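Local coordinates for uncharacterized protein (PDB 4JPQ) that is of unknown function but, as a member of carbohydrate-binding family 9, probably binds carbohydrate through a beta-sandwich module, at residues P49-R54 against Y66-A71; S72-A77 against W85-V90; C107-R112 against E144-R149; R137-A142 against C153-V158. All blocks are in the same frame, centred on the assembly; numbering follows the deposited sequence.

Contact 1. Residues P49-R54 against Y66-A71; sequences PEVSFR and YKVKEA
The carbonyl oxygen of S52 takes two hydrogens from the opposite strand: K67 N donates to S52 O over 2.8 Å in an almost straight bond (177°), and Y66 CA adds a CA-H...O contact to the same atom. S52 N returns a bond to K67 O, this one lying in the carbonyl plane, which closes the ring of a hydrogen-bonded antiparallel pair. One such pair further along, K69 N donates to E50 O at 2.9 Å, while the reverse bond from E50 N to K69 O is weak (124° at the hydrogen), so the pairing is less regular toward P49.

Between these pairs, V51 and V68 form a non-hydrogen-bonded pair and lie side by side, V51 CG2 being 4.0 Å from V68 CG1. With CG1 of V51 anti to the backbone N (chi1 179°), that branch lies near K67 O and meets V68 CG2, while CG2 touches both methyls of V68. An alanine here would lose both methyl branches and would probably open a gap beside V68. On the same face, F53 CB approaches the ring of Y66 at CD2 (3.8 Å), while the F53 ring turns from the neighbouring strand to stack on F183.

The other face is polar. E50 and K69 cross there, with E50 OE1 3.9 Å from K69 NZ, a long salt bridge; K67 turns its end off to a cation-pi contact with F34. The two faces therefore differ in chemistry: apolar packing backs the valines and aromatics, whereas the charged pair adds at most a loose electrostatic tie to a hairpin held mainly by its backbone bonds.

Contact 2. Residues S72-A77 against W85-V90; sequences SVRAVA and WEDACV
D87 reaches from the end of a 3-10 segment to the strand 72-75, and each part of its side chain meets something there. CB sits 3.2 Å from R74 O, the carbonyl that also accepts a hydrogen bond from A88 N. CG, anti to the carbonyl carbon of D87 (chi1 -63°), is carried up to A75 CA, and this places the carboxylate beside the backbone of V76 and A77. OD1 is gripped twice. V76 N donates to D87 OD1 at 2.8 Å from above the carboxylate plane, 49° out of it, and R74 NH1 makes a salt bridge to D87 OD1 at 2.7 Å. OD2 takes a nearly in-plane bond on its syn side from A77 N, 3.1 Å away, and a further hydrogen bond from N108 ND2.

The arginine comes to this site on an extended chain that crosses the aspartate at about a right angle, with the guanidinium and carboxylate planes 34° apart. V76 CG2 lies 3.5 Å above the guanidinium plane, over its centre, and so covers one face of that group. An alanine in place of D87 would probably leave R74 without its carboxylate mate and the amides of V76 and A77 without acceptors, freeing the turn to shift.

Next to this polar cluster the methyl of A88 packs loosely against V73, whose CG1 is 4.4 Å from A88 CB. D87 accepts from two successive amides, V76 N and A77 N, and so pins the chain as it leaves strand 72-75 to residues 87-88, which lead into strand 89-95 of the beta-sandwich.

Contact 3. Residues C107-R112 against E144-R149; sequences CNCAGR and EPFEER
The type I beta turn from N108 to G111, at the end of strand 102-108, packs against the start of strand 146-150 through F146. C109 SG is 3.7 Å from F146 CZ and 4.9 Å from the ring centroid, 64° off the ring normal, so the sulfur approaches the aromatic group obliquely. A110 CB meets the adjacent atom F146 CE2 at 4.2 Å. The first torsion of F146 (chi1 57°) sets CG between the backbone N and the carbonyl carbon and swings the ring toward the turn; R149 NH2 lies 3.5 Å above one ring face, offset toward its rim.

Farther along, R112 bends at chi2 and chi3 to bring NH1 within 4.0 Å of P145 CD, an approach in which P145 N lies at the guanidinium edge. R112 NH2 is hydrogen-bonded to G143 O.

Inside the turn, N108 OD1 accepts from R112 N at 2.9 Å and more weakly from A110 N. G111 has a positive phi of 97°, at which a side chain would strike the preceding carbonyl oxygen. No hydrogen bond crosses the contact: this is apolar and sulfur-aromatic packing, with the R112 guanidinium beside P145, of a beta-hairpin turn, braced by its asparagine, against the first residues of strand 146-150.

Contact 4. Residues R137-A142 against C153-V158; sequences RWSSLA and CSWELV
W138 and V158 form a hydrogen-bonded antiparallel pair, in which V158 N donates to W138 O at 2.8 Å, nearly head-on to the carbonyl, and W138 N donates to V158 O over a longer 3.2 Å. The next backbone bond runs from S140 N to E156 O. CA-H...O contacts from R137, S139 and L157 fill in between; the axes of 137-139 and 153-158 come within 4.7 Å, at 175° between their directions.

The serine hydroxyls add side-chain bonds. S140 OG, set by a chi1 of 66° between its own backbone N and carbonyl carbon, accepts from E156 N at 3.1 Å, standing in where a regular strand would present a carbonyl. S139 OG accepts from L141 N at 167°, an ST turn that helps hold the type I turn from S139 to A142, and it is also bonded to C109 O.

Apolar contacts flank these bonds. W138 CE3 rests on V158 CG2 at 3.9 Å, with CZ3 of the same ring 4.0 Å from E156 O. On the other side, L141 CD1 touches W155 CB at 3.7 Å and C153 SG at 3.9 Å, the leucine and tryptophan side chains crossing at about a right angle.

Strand 136-139 thus flanks strand 152-162, whose other neighbour is strand 61-70; W155 NE1 bonds to E70, and its side chain packs on V90 and V73.

How the contacts relate
Contacts 1 and 4 are antiparallel strand pairings on adjoining parts of the same sheet, joined where V68 N and Y66 N probably bond to W155 O and L157 O; contact 4 gives way to a turn after S139. Contact 1 is the more buried; contact 4 combines buried W155 and L157 with exposed S140. Contacts 2 and 3, partly buried and with centres 6 Å apart, have no strand pairing between their own segments: contact 2 relies on a buried carboxylate, contact 3 on apolar and sulfur-aromatic packing. They meet through strands 72-75 and 146-150, where A75 O probably accepts from F146 N. R137 NH1 probably bonds to G111 O, and V90 packs against Y66 and L157.

Contact 1. Residues P49-R54 against Y66-A71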
loop_
_atom_site.group_PDB
_atom_site.type_symbol
_atom_site.label_atom_id
_atom_site.label_comp_id
_atom_site.label_asym_id
_atom_site.label_seq_id
_atom_site.Cartn_x
_atom_site.Cartn_y
_atom_site.Cartn_z
ATOM N N PRO A 49 -5.661 -9.612 -11.726
ATOM C CA PRO A 49 -5.920 -10.526 -10.621
ATOM C C PRO A 49 -6.905 -9.855 -9.673
ATOM O O PRO A 49 -6.927 -8.636 -9.573
ATOM C CB PRO A 49 -4.553 -10.693 -9.963
ATOM C CG PRO A 49 -3.814 -9.458 -10.324
ATOM C CD PRO A 49 -4.263 -9.149 -11.720
ATOM N N GLU A 50 -7.726 -10.657 -9.013
ATOM C CA GLU A 50 -8.786 -10.159 -8.144
ATOM C C GLU A 50 -8.159 -9.622 -6.851
ATOM O O GLU A 50 -7.611 -10.386 -6.060
ATOM C CB GLU A 50 -9.780 -11.285 -7.890
ATOM C CG GLU A 50 -11.063 -10.885 -7.197
ATOM C CD GLU A 50 -11.925 -12.087 -6.873
ATOM O OE1 GLU A 50 -11.992 -13.030 -7.701
ATOM O OE2 GLU A 50 -12.532 -12.081 -5.781
ATOM N N VAL A 51 -8.213 -8.297 -6.675
ATOM C CA VAL A 51 -7.623 -7.616 -5.513
ATOM C C VAL A 51 -8.584 -6.586 -4.913
ATOM O O VAL A 51 -9.240 -5.842 -5.638
ATOM C CB VAL A 51 -6.296 -6.911 -5.899
ATOM C CG1 VAL A 51 -5.671 -6.179 -4.707
ATOM C CG2 VAL A 51 -5.314 -7.928 -6.473
ATOM N N SER A 52 -8.652 -6.559 -3.585
ATOM C CA SER A 52 -9.437 -5.576 -2.855
ATOM C C SER A 52 -8.629 -5.103 -1.641
ATOM O O SER A 52 -7.668 -5.764 -1.217
ATOM C CB SER A 52 -10.800 -6.138 -2.445
ATOM O OG SER A 52 -10.674 -7.163 -1.484
ATOM N N PHE A 53 -9.007 -3.943 -1.115
ATOM C CA PHE A 53 -8.353 -3.375 0.052
ATOM C C PHE A 53 -9.332 -2.591 0.925
ATOM O O PHE A 53 -10.461 -2.364 0.528
ATOM C CB PHE A 53 -7.205 -2.461 -0.383
ATOM C CG PHE A 53 -7.657 -1.135 -0.938
ATOM C CD1 PHE A 53 -8.156 -1.044 -2.226
ATOM C CD2 PHE A 53 -7.582 0.024 -0.162
ATOM C CE1 PHE A 53 -8.580 0.178 -2.743
ATOM C CE2 PHE A 53 -7.998 1.247 -0.668
ATOM C CZ PHE A 53 -8.499 1.326 -1.962
ATOM N N ARG A 54 -8.881 -2.195 2.112
ATOM C CA ARG A 54 -9.668 -1.337 2.992
ATOM C C ARG A 54 -8.756 -0.593 3.937
ATOM O O ARG A 54 -7.655 -1.043 4.241
ATOM C CB ARG A 54 -10.743 -2.082 3.759
ATOM C CG ARG A 54 -10.228 -3.190 4.639
ATOM C CD ARG A 54 -11.365 -3.833 5.390
ATOM N NE ARG A 54 -10.892 -4.969 6.169
ATOM C CZ ARG A 54 -11.668 -5.765 6.910
ATOM N NH1 ARG A 54 -12.981 -5.550 7.049
ATOM N NH2 ARG A 54 -11.117 -6.780 7.570
ATOM N N TYR A 66 -5.111 -5.539 2.624
ATOM C CA TYR A 66 -5.252 -5.953 1.237
ATOM C C TYR A 66 -5.588 -7.428 1.180
ATOM O O TYR A 66 -5.035 -8.210 1.962
ATOM C CB TYR A 66 -3.917 -5.809 0.500
ATOM C CG TYR A 66 -3.420 -4.412 0.283
ATOM C CD1 TYR A 66 -2.609 -3.786 1.233
ATOM C CD2 TYR A 66 -3.710 -3.721 -0.906
ATOM C CE1 TYR A 66 -2.121 -2.497 1.026
ATOM C CE2 TYR A 66 -3.226 -2.433 -1.122
ATOM C CZ TYR A 66 -2.430 -1.829 -0.157
ATOM O OH TYR A 66 -1.949 -0.563 -0.345
ATOM N N LYS A 67 -6.443 -7.808 0.228
ATOM C CA LYS A 67 -6.769 -9.217 -0.076
ATOM C C LYS A 67 -6.459 -9.424 -1.561
ATOM O O LYS A 67 -6.874 -8.621 -2.388
ATOM C CB LYS A 67 -8.231 -9.525 0.196
ATOM C CG LYS A 67 -8.608 -9.609 1.668
ATOM C CD LYS A 67 -10.122 -9.630 1.892
ATOM C CE LYS A 67 -10.838 -10.822 1.267
ATOM N NZ LYS A 67 -12.273 -10.824 1.667
ATOM N N VAL A 68 -5.757 -10.504 -1.891
ATOM C CA VAL A 68 -5.350 -10.825 -3.269
ATOM C C VAL A 68 -5.625 -12.287 -3.647
ATOM O O VAL A 68 -5.519 -13.166 -2.800
ATOM C CB VAL A 68 -3.827 -10.596 -3.408
ATOM C CG1 VAL A 68 -3.321 -10.973 -4.794
ATOM C CG2 VAL A 68 -3.461 -9.151 -3.082
ATOM N N LYS A 69 -5.996 -12.514 -4.913
ATOM C CA LYS A 69 -6.105 -13.854 -5.513
ATOM C C LYS A 69 -5.466 -13.748 -6.908
ATOM O O LYS A 69 -5.995 -13.037 -7.761
ATOM C CB LYS A 69 -7.547 -14.376 -5.592
ATOM C CG LYS A 69 -7.622 -15.886 -5.895
ATOM C CD LYS A 69 -9.033 -16.474 -5.933
ATOM C CE LYS A 69 -9.797 -16.036 -7.176
ATOM N NZ LYS A 69 -11.055 -16.812 -7.353
ATOM N N GLU A 70 -4.325 -14.424 -7.115
ATOM C CA GLU A 70 -3.566 -14.395 -8.396
ATOM C C GLU A 70 -2.948 -15.731 -8.782
ATOM O O GLU A 70 -2.852 -16.639 -7.957
ATOM C CB GLU A 70 -2.488 -13.299 -8.382
ATOM C CG GLU A 70 -1.491 -13.386 -7.238
ATOM C CD GLU A 70 -0.469 -12.254 -7.240
ATOM O OE1 GLU A 70 0.008 -11.840 -8.325
ATOM O OE2 GLU A 70 -0.108 -11.794 -6.134
ATOM N N ALA A 71 -2.519 -15.821 -10.046
ATOM C CA ALA A 71 -1.980 -17.070 -10.638
ATOM C C ALA A 71 -0.613 -17.520 -10.133
ATOM O O ALA A 71 -0.250 -18.682 -10.335
ATOM C CB ALA A 71 -1.984 -16.999 -12.168
#

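Contact 2. Residues S72-A77 against W85-V90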
loop_
_atom_site.group_PDB
_atom_site.type_symbol
_atom_site.label_atom_id
_atom_site.label_comp_id
_atom_site.label_asym_id
_atom_site.label_seq_id
_atom_site.Cartn_x
_atom_site.Cartn_y
_atom_site.Cartn_z
ATOM N N SER A 72 0.152 -16.612 -9.526
ATOM C CA SER A 72 1.461 -16.949 -8.950
ATOM C C SER A 72 1.915 -15.918 -7.928
ATOM O O SER A 72 1.472 -14.769 -7.970
ATOM C CB SER A 72 2.542 -17.115 -10.034
ATOM O OG SER A 72 2.851 -15.897 -10.691
ATOM N N VAL A 73 2.800 -16.356 -7.032
ATOM C CA VAL A 73 3.396 -15.507 -5.991
ATOM C C VAL A 73 4.905 -15.712 -5.936
ATOM O O VAL A 73 5.407 -16.767 -6.319
ATOM C CB VAL A 73 2.764 -15.736 -4.605
ATOM C CG1 VAL A 73 1.314 -15.279 -4.612
ATOM C CG2 VAL A 73 2.855 -17.189 -4.159
ATOM N N ARG A 74 5.605 -14.705 -5.426
ATOM C CA ARG A 74 7.074 -14.673 -5.399
ATOM C C ARG A 74 7.532 -13.684 -4.329
ATOM O O ARG A 74 6.871 -12.681 -4.132
ATOM C CB ARG A 74 7.545 -14.203 -6.777
ATOM C CG ARG A 74 9.040 -14.083 -7.020
ATOM C CD ARG A 74 9.288 -13.507 -8.413
ATOM N NE ARG A 74 10.703 -13.512 -8.796
ATOM C CZ ARG A 74 11.604 -12.563 -8.527
ATOM N NH1 ARG A 74 11.303 -11.452 -7.840
ATOM N NH2 ARG A 74 12.852 -12.731 -8.952
ATOM N N ALA A 75 8.634 -13.974 -3.645
ATOM C CA ALA A 75 9.188 -13.072 -2.604
ATOM C C ALA A 75 10.683 -13.305 -2.423
ATOM O O ALA A 75 11.123 -13.870 -1.434
ATOM C CB ALA A 75 8.448 -13.240 -1.298
ATOM N N VAL A 76 11.447 -12.920 -3.436
ATOM C CA VAL A 76 12.898 -13.080 -3.448
ATOM C C VAL A 76 13.622 -12.040 -2.576
ATOM O O VAL A 76 14.653 -12.363 -1.980
ATOM C CB VAL A 76 13.450 -13.085 -4.913
ATOM C CG1 VAL A 76 14.982 -13.203 -4.947
ATOM C CG2 VAL A 76 12.806 -14.227 -5.703
ATOM N N ALA A 77 13.091 -10.821 -2.506
ATOM C CA ALA A 77 13.748 -9.719 -1.784
ATOM C C ALA A 77 14.227 -10.127 -0.394
ATOM O O ALA A 77 13.416 -10.498 0.429
ATOM C CB ALA A 77 12.820 -8.518 -1.702
ATOM N N TRP A 85 8.897 -4.585 -5.719
ATOM C CA TRP A 85 8.013 -4.420 -6.892
ATOM C C TRP A 85 8.132 -5.586 -7.903
ATOM O O TRP A 85 7.218 -5.798 -8.717
ATOM C CB TRP A 85 8.255 -3.064 -7.591
ATOM C CG TRP A 85 9.641 -2.930 -8.116
ATOM C CD1 TRP A 85 10.088 -3.340 -9.323
ATOM C CD2 TRP A 85 10.774 -2.409 -7.422
ATOM N NE1 TRP A 85 11.440 -3.116 -9.440
ATOM C CE2 TRP A 85 11.887 -2.531 -8.288
ATOM C CE3 TRP A 85 10.966 -1.856 -6.144
ATOM C CZ2 TRP A 85 13.177 -2.106 -7.926
ATOM C CZ3 TRP A 85 12.245 -1.428 -5.779
ATOM C CH2 TRP A 85 13.338 -1.555 -6.671
ATOM N N GLU A 86 9.264 -6.296 -7.870
ATOM C CA GLU A 86 9.488 -7.481 -8.728
ATOM C C GLU A 86 8.761 -8.716 -8.235
ATOM O O GLU A 86 8.392 -9.583 -9.040
ATOM C CB GLU A 86 10.967 -7.797 -8.824
ATOM C CG GLU A 86 11.786 -6.675 -9.435
ATOM C CD GLU A 86 13.243 -7.005 -9.529
ATOM O OE1 GLU A 86 13.722 -7.909 -8.803
ATOM O OE2 GLU A 86 13.904 -6.346 -10.337
ATOM N N ASP A 87 8.609 -8.800 -6.915
ATOM C CA ASP A 87 7.882 -9.864 -6.228
ATOM C C ASP A 87 6.381 -9.516 -6.294
ATOM O O ASP A 87 6.023 -8.437 -6.772
ATOM C CB ASP A 87 8.340 -9.930 -4.753
ATOM C CG ASP A 87 9.806 -10.280 -4.605
ATOM O OD1 ASP A 87 10.293 -11.160 -5.344
ATOM O OD2 ASP A 87 10.481 -9.727 -3.707
ATOM N N ALA A 88 5.514 -10.443 -5.860
ATOM C CA ALA A 88 4.057 -10.182 -5.766
ATOM C C ALA A 88 3.953 -9.112 -4.700
ATOM O O ALA A 88 4.313 -9.352 -3.541
ATOM C CB ALA A 88 3.277 -11.422 -5.361
ATOM N N CYS A 89 3.475 -7.938 -5.098
ATOM C CA CYS A 89 3.549 -6.755 -4.265
ATOM C C CYS A 89 2.317 -5.879 -4.296
ATOM O O CYS A 89 1.763 -5.643 -5.366
ATOM C CB CYS A 89 4.749 -5.966 -4.795
ATOM S SG CYS A 89 5.152 -4.404 -4.011
ATOM N N VAL A 90 1.935 -5.379 -3.113
ATOM C CA VAL A 90 0.852 -4.397 -2.944
ATOM C C VAL A 90 1.517 -3.109 -2.461
ATOM O O VAL A 90 2.534 -3.155 -1.739
ATOM C CB VAL A 90 -0.258 -4.821 -1.981
ATOM C CG1 VAL A 90 -1.024 -5.994 -2.574
ATOM C CG2 VAL A 90 0.259 -5.133 -0.578
#

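Contact 3. Residues C107-R112 against E144-R149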
loop_
_atom_site.group_PDB
_atom_site.type_symbol
_atom_site.label_atom_id
_atom_site.label_comp_id
_atom_site.label_asym_id
_atom_site.label_seq_id
_atom_site.Cartn_x
_atom_site.Cartn_y
_atom_site.Cartn_z
ATOM N N CYS A 107 5.140 -3.247 -0.309
ATOM C CA CYS A 107 5.358 -4.426 0.538
ATOM C C CYS A 107 5.095 -5.720 -0.232
ATOM O O CYS A 107 4.017 -5.867 -0.834
ATOM C CB CYS A 107 4.426 -4.317 1.735
ATOM S SG CYS A 107 4.918 -5.323 3.136
ATOM N N ASN A 108 6.077 -6.628 -0.283
ATOM C CA ASN A 108 5.857 -7.911 -0.988
ATOM C C ASN A 108 5.048 -8.844 -0.113
ATOM O O ASN A 108 4.921 -8.611 1.102
ATOM C CB ASN A 108 7.141 -8.574 -1.542
ATOM C CG ASN A 108 8.086 -9.132 -0.476
ATOM O OD1 ASN A 108 7.772 -9.223 0.706
ATOM N ND2 ASN A 108 9.271 -9.545 -0.926
ATOM N N CYS A 109 4.541 -9.913 -0.726
ATOM C CA CYS A 109 3.696 -10.905 -0.032
ATOM C C CYS A 109 4.326 -11.614 1.178
ATOM O O CYS A 109 3.597 -12.170 1.994
ATOM C CB CYS A 109 3.159 -11.941 -1.020
ATOM S SG CYS A 109 4.432 -12.946 -1.800
ATOM N N ALA A 110 5.655 -11.599 1.288
ATOM C CA ALA A 110 6.365 -12.155 2.459
ATOM C C ALA A 110 6.572 -11.152 3.601
ATOM O O ALA A 110 7.128 -11.526 4.635
ATOM C CB ALA A 110 7.702 -12.752 2.037
ATOM N N GLY A 111 6.141 -9.900 3.421
ATOM C CA GLY A 111 6.280 -8.861 4.440
ATOM C C GLY A 111 7.464 -7.919 4.332
ATOM O O GLY A 111 7.586 -7.017 5.162
ATOM N N ARG A 112 8.357 -8.124 3.364
ATOM C CA ARG A 112 9.487 -7.208 3.149
ATOM C C ARG A 112 8.880 -5.899 2.656
ATOM O O ARG A 112 8.029 -5.921 1.742
ATOM C CB ARG A 112 10.446 -7.705 2.071
ATOM C CG ARG A 112 11.140 -9.027 2.292
ATOM C CD ARG A 112 12.038 -9.061 3.525
ATOM N NE ARG A 112 11.346 -9.648 4.674
ATOM C CZ ARG A 112 11.112 -10.961 4.854
ATOM N NH1 ARG A 112 11.468 -11.889 3.944
ATOM N NH2 ARG A 112 10.473 -11.357 5.953
ATOM N N GLU A 144 10.233 -16.557 5.496
ATOM C CA GLU A 144 11.441 -16.652 4.675
ATOM C C GLU A 144 11.207 -16.155 3.245
ATOM O O GLU A 144 10.092 -16.287 2.738
ATOM C CB GLU A 144 11.947 -18.122 4.548
ATOM C CG GLU A 144 12.137 -18.961 5.815
ATOM C CD GLU A 144 13.014 -18.311 6.864
ATOM O OE1 GLU A 144 13.906 -17.494 6.510
ATOM O OE2 GLU A 144 12.809 -18.642 8.052
ATOM N N PRO A 145 12.248 -15.590 2.593
ATOM C CA PRO A 145 12.080 -15.272 1.165
ATOM C C PRO A 145 11.923 -16.571 0.348
ATOM O O PRO A 145 12.443 -17.614 0.765
ATOM C CB PRO A 145 13.384 -14.547 0.782
ATOM C CG PRO A 145 14.118 -14.290 2.051
ATOM C CD PRO A 145 13.583 -15.211 3.102
ATOM N N PHE A 146 11.202 -16.516 -0.775
ATOM C CA PHE A 146 10.969 -17.708 -1.628
ATOM C C PHE A 146 10.860 -17.413 -3.122
ATOM O O PHE A 146 10.303 -16.389 -3.515
ATOM C CB PHE A 146 9.716 -18.493 -1.161
ATOM C CG PHE A 146 8.429 -17.679 -1.117
ATOM C CD1 PHE A 146 7.600 -17.561 -2.247
ATOM C CD2 PHE A 146 8.018 -17.066 0.062
ATOM C CE1 PHE A 146 6.411 -16.834 -2.197
ATOM C CE2 PHE A 146 6.826 -16.334 0.120
ATOM C CZ PHE A 146 6.019 -16.217 -1.013
ATOM N N GLU A 147 11.373 -18.341 -3.938
ATOM C CA GLU A 147 11.289 -18.261 -5.407
ATOM C C GLU A 147 9.839 -18.445 -5.848
ATOM O O GLU A 147 9.026 -19.007 -5.109
ATOM C CB GLU A 147 12.185 -19.312 -6.082
ATOM C CG GLU A 147 13.687 -19.040 -5.925
ATOM C CD GLU A 147 14.169 -17.793 -6.678
ATOM O OE1 GLU A 147 13.568 -17.382 -7.704
ATOM O OE2 GLU A 147 15.164 -17.200 -6.227
ATOM N N GLU A 148 9.527 -17.967 -7.044
ATOM C CA GLU A 148 8.158 -18.006 -7.546
ATOM C C GLU A 148 7.468 -19.378 -7.415
ATOM O O GLU A 148 8.044 -20.376 -7.793
ATOM C CB GLU A 148 8.096 -17.525 -9.011
ATOM C CG GLU A 148 6.677 -17.406 -9.568
ATOM C CD GLU A 148 6.594 -16.709 -10.910
ATOM O OE1 GLU A 148 7.558 -16.783 -11.689
ATOM O OE2 GLU A 148 5.545 -16.082 -11.179
ATOM N N ARG A 149 6.248 -19.390 -6.864
ATOM C CA ARG A 149 5.401 -20.583 -6.760
ATOM C C ARG A 149 4.195 -20.387 -7.684
ATOM O O ARG A 149 3.349 -19.509 -7.449
ATOM C CB ARG A 149 4.897 -20.800 -5.345
ATOM C CG ARG A 149 5.967 -20.991 -4.277
ATOM C CD ARG A 149 5.291 -20.991 -2.914
ATOM N NE ARG A 149 6.220 -20.826 -1.802
ATOM C CZ ARG A 149 5.868 -20.546 -0.541
ATOM N NH1 ARG A 149 4.584 -20.371 -0.181
ATOM N NH2 ARG A 149 6.822 -20.423 0.385
#

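Contact 4. Residues R137-A142 against C153-V158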
loop_
_atom_site.group_PDB
_atom_site.type_symbol
_atom_site.label_atom_id
_atom_site.label_comp_id
_atom_site.label_asym_id
_atom_site.label_seq_id
_atom_site.Cartn_x
_atom_site.Cartn_y
_atom_site.Cartn_z
ATOM N N ARG A 137 3.687 -4.894 10.236
ATOM C CA ARG A 137 3.178 -5.648 9.111
ATOM C C ARG A 137 2.779 -7.057 9.493
ATOM O O ARG A 137 3.217 -7.578 10.528
ATOM C CB ARG A 137 4.287 -5.786 8.096
ATOM C CG ARG A 137 4.694 -4.501 7.418
ATOM C CD ARG A 137 6.128 -4.590 6.930
ATOM N NE ARG A 137 7.134 -4.117 7.894
ATOM C CZ ARG A 137 8.458 -4.272 7.763
ATOM N NH1 ARG A 137 8.997 -4.958 6.748
ATOM N NH2 ARG A 137 9.261 -3.762 8.685
ATOM N N TRP A 138 1.967 -7.662 8.625
ATOM C CA TRP A 138 1.574 -9.071 8.731
ATOM C C TRP A 138 1.106 -9.549 7.362
ATOM O O TRP A 138 0.421 -8.807 6.654
ATOM C CB TRP A 138 0.454 -9.283 9.770
ATOM C CG TRP A 138 -0.165 -10.673 9.706
ATOM C CD1 TRP A 138 0.263 -11.794 10.360
ATOM C CD2 TRP A 138 -1.270 -11.083 8.895
ATOM N NE1 TRP A 138 -0.527 -12.871 10.030
ATOM C CE2 TRP A 138 -1.470 -12.470 9.124
ATOM C CE3 TRP A 138 -2.122 -10.412 8.005
ATOM C CZ2 TRP A 138 -2.502 -13.205 8.501
ATOM C CZ3 TRP A 138 -3.160 -11.155 7.367
ATOM C CH2 TRP A 138 -3.332 -12.535 7.626
ATOM N N SER A 139 1.455 -10.786 7.022
ATOM C CA SER A 139 0.978 -11.435 5.802
ATOM C C SER A 139 0.659 -12.897 6.049
ATOM O O SER A 139 1.244 -13.522 6.927
ATOM C CB SER A 139 2.004 -11.334 4.681
ATOM O OG SER A 139 1.561 -12.045 3.533
ATOM N N SER A 140 -0.255 -13.431 5.239
ATOM C CA SER A 140 -0.614 -14.858 5.264
ATOM C C SER A 140 0.495 -15.725 4.646
ATOM O O SER A 140 0.455 -16.949 4.799
ATOM C CB SER A 140 -1.974 -15.119 4.571
ATOM O OG SER A 140 -1.943 -14.839 3.172
ATOM N N LEU A 141 1.437 -15.109 3.913
ATOM C CA LEU A 141 2.617 -15.778 3.340
ATOM C C LEU A 141 3.915 -15.227 3.950
ATOM O O LEU A 141 4.988 -15.329 3.341
ATOM C CB LEU A 141 2.637 -15.590 1.816
ATOM C CG LEU A 141 1.460 -16.172 1.048
ATOM C CD1 LEU A 141 1.561 -15.768 -0.411
ATOM C CD2 LEU A 141 1.418 -17.676 1.190
ATOM N N ALA A 142 3.827 -14.694 5.168
ATOM C CA ALA A 142 4.985 -14.102 5.849
ATOM C C ALA A 142 6.014 -15.154 6.195
ATOM O O ALA A 142 5.684 -16.345 6.329
ATOM C CB ALA A 142 4.568 -13.340 7.112
ATOM N N CYS A 153 -3.282 -18.702 -5.867
ATOM C CA CYS A 153 -3.007 -18.495 -4.447
ATOM C C CYS A 153 -3.727 -17.265 -3.888
ATOM O O CYS A 153 -3.591 -16.168 -4.448
ATOM C CB CYS A 153 -1.501 -18.316 -4.266
ATOM S SG CYS A 153 -1.020 -17.718 -2.629
ATOM N N SER A 154 -4.471 -17.459 -2.794
ATOM C CA SER A 154 -5.153 -16.368 -2.091
ATOM C C SER A 154 -4.292 -15.921 -0.901
ATOM O O SER A 154 -3.914 -16.741 -0.080
ATOM C CB SER A 154 -6.535 -16.787 -1.600
ATOM O OG SER A 154 -7.412 -17.001 -2.682
ATOM N N TRP A 155 -3.946 -14.637 -0.841
ATOM C CA TRP A 155 -3.181 -14.097 0.286
ATOM C C TRP A 155 -3.705 -12.757 0.729
ATOM O O TRP A 155 -4.453 -12.120 0.004
ATOM C CB TRP A 155 -1.682 -14.019 -0.009
ATOM C CG TRP A 155 -1.282 -13.205 -1.197
ATOM C CD1 TRP A 155 -1.329 -13.590 -2.503
ATOM C CD2 TRP A 155 -0.683 -11.903 -1.184
ATOM N NE1 TRP A 155 -0.830 -12.593 -3.309
ATOM C CE2 TRP A 155 -0.436 -11.544 -2.523
ATOM C CE3 TRP A 155 -0.338 -10.998 -0.169
ATOM C CZ2 TRP A 155 0.136 -10.325 -2.875
ATOM C CZ3 TRP A 155 0.231 -9.770 -0.528
ATOM C CH2 TRP A 155 0.456 -9.450 -1.864
ATOM N N GLU A 156 -3.330 -12.384 1.954
ATOM C CA GLU A 156 -3.725 -11.134 2.575
ATOM C C GLU A 156 -2.513 -10.495 3.237
ATOM O O GLU A 156 -1.577 -11.188 3.642
ATOM C CB GLU A 156 -4.816 -11.357 3.621
ATOM C CG GLU A 156 -6.010 -12.150 3.102
ATOM C CD GLU A 156 -7.187 -12.222 4.071
ATOM O OE1 GLU A 156 -7.166 -11.538 5.114
ATOM O OE2 GLU A 156 -8.152 -12.963 3.767
ATOM N N LEU A 157 -2.552 -9.172 3.348
ATOM C CA LEU A 157 -1.460 -8.390 3.906
ATOM C C LEU A 157 -1.970 -7.143 4.604
ATOM O O LEU A 157 -2.912 -6.523 4.122
ATOM C CB LEU A 157 -0.474 -8.012 2.797
ATOM C CG LEU A 157 0.772 -7.194 3.193
ATOM C CD1 LEU A 157 1.985 -7.641 2.398
ATOM C CD2 LEU A 157 0.582 -5.682 3.093
ATOM N N VAL A 158 -1.284 -6.774 5.698
ATOM C CA VAL A 158 -1.634 -5.650 6.535
ATOM C C VAL A 158 -0.433 -4.779 6.810
ATOM O O VAL A 158 0.667 -5.288 7.005
ATOM C CB VAL A 158 -2.188 -6.146 7.884
ATOM C CG1 VAL A 158 -2.265 -5.044 8.944
ATOM C CG2 VAL A 158 -3.552 -6.766 7.672
#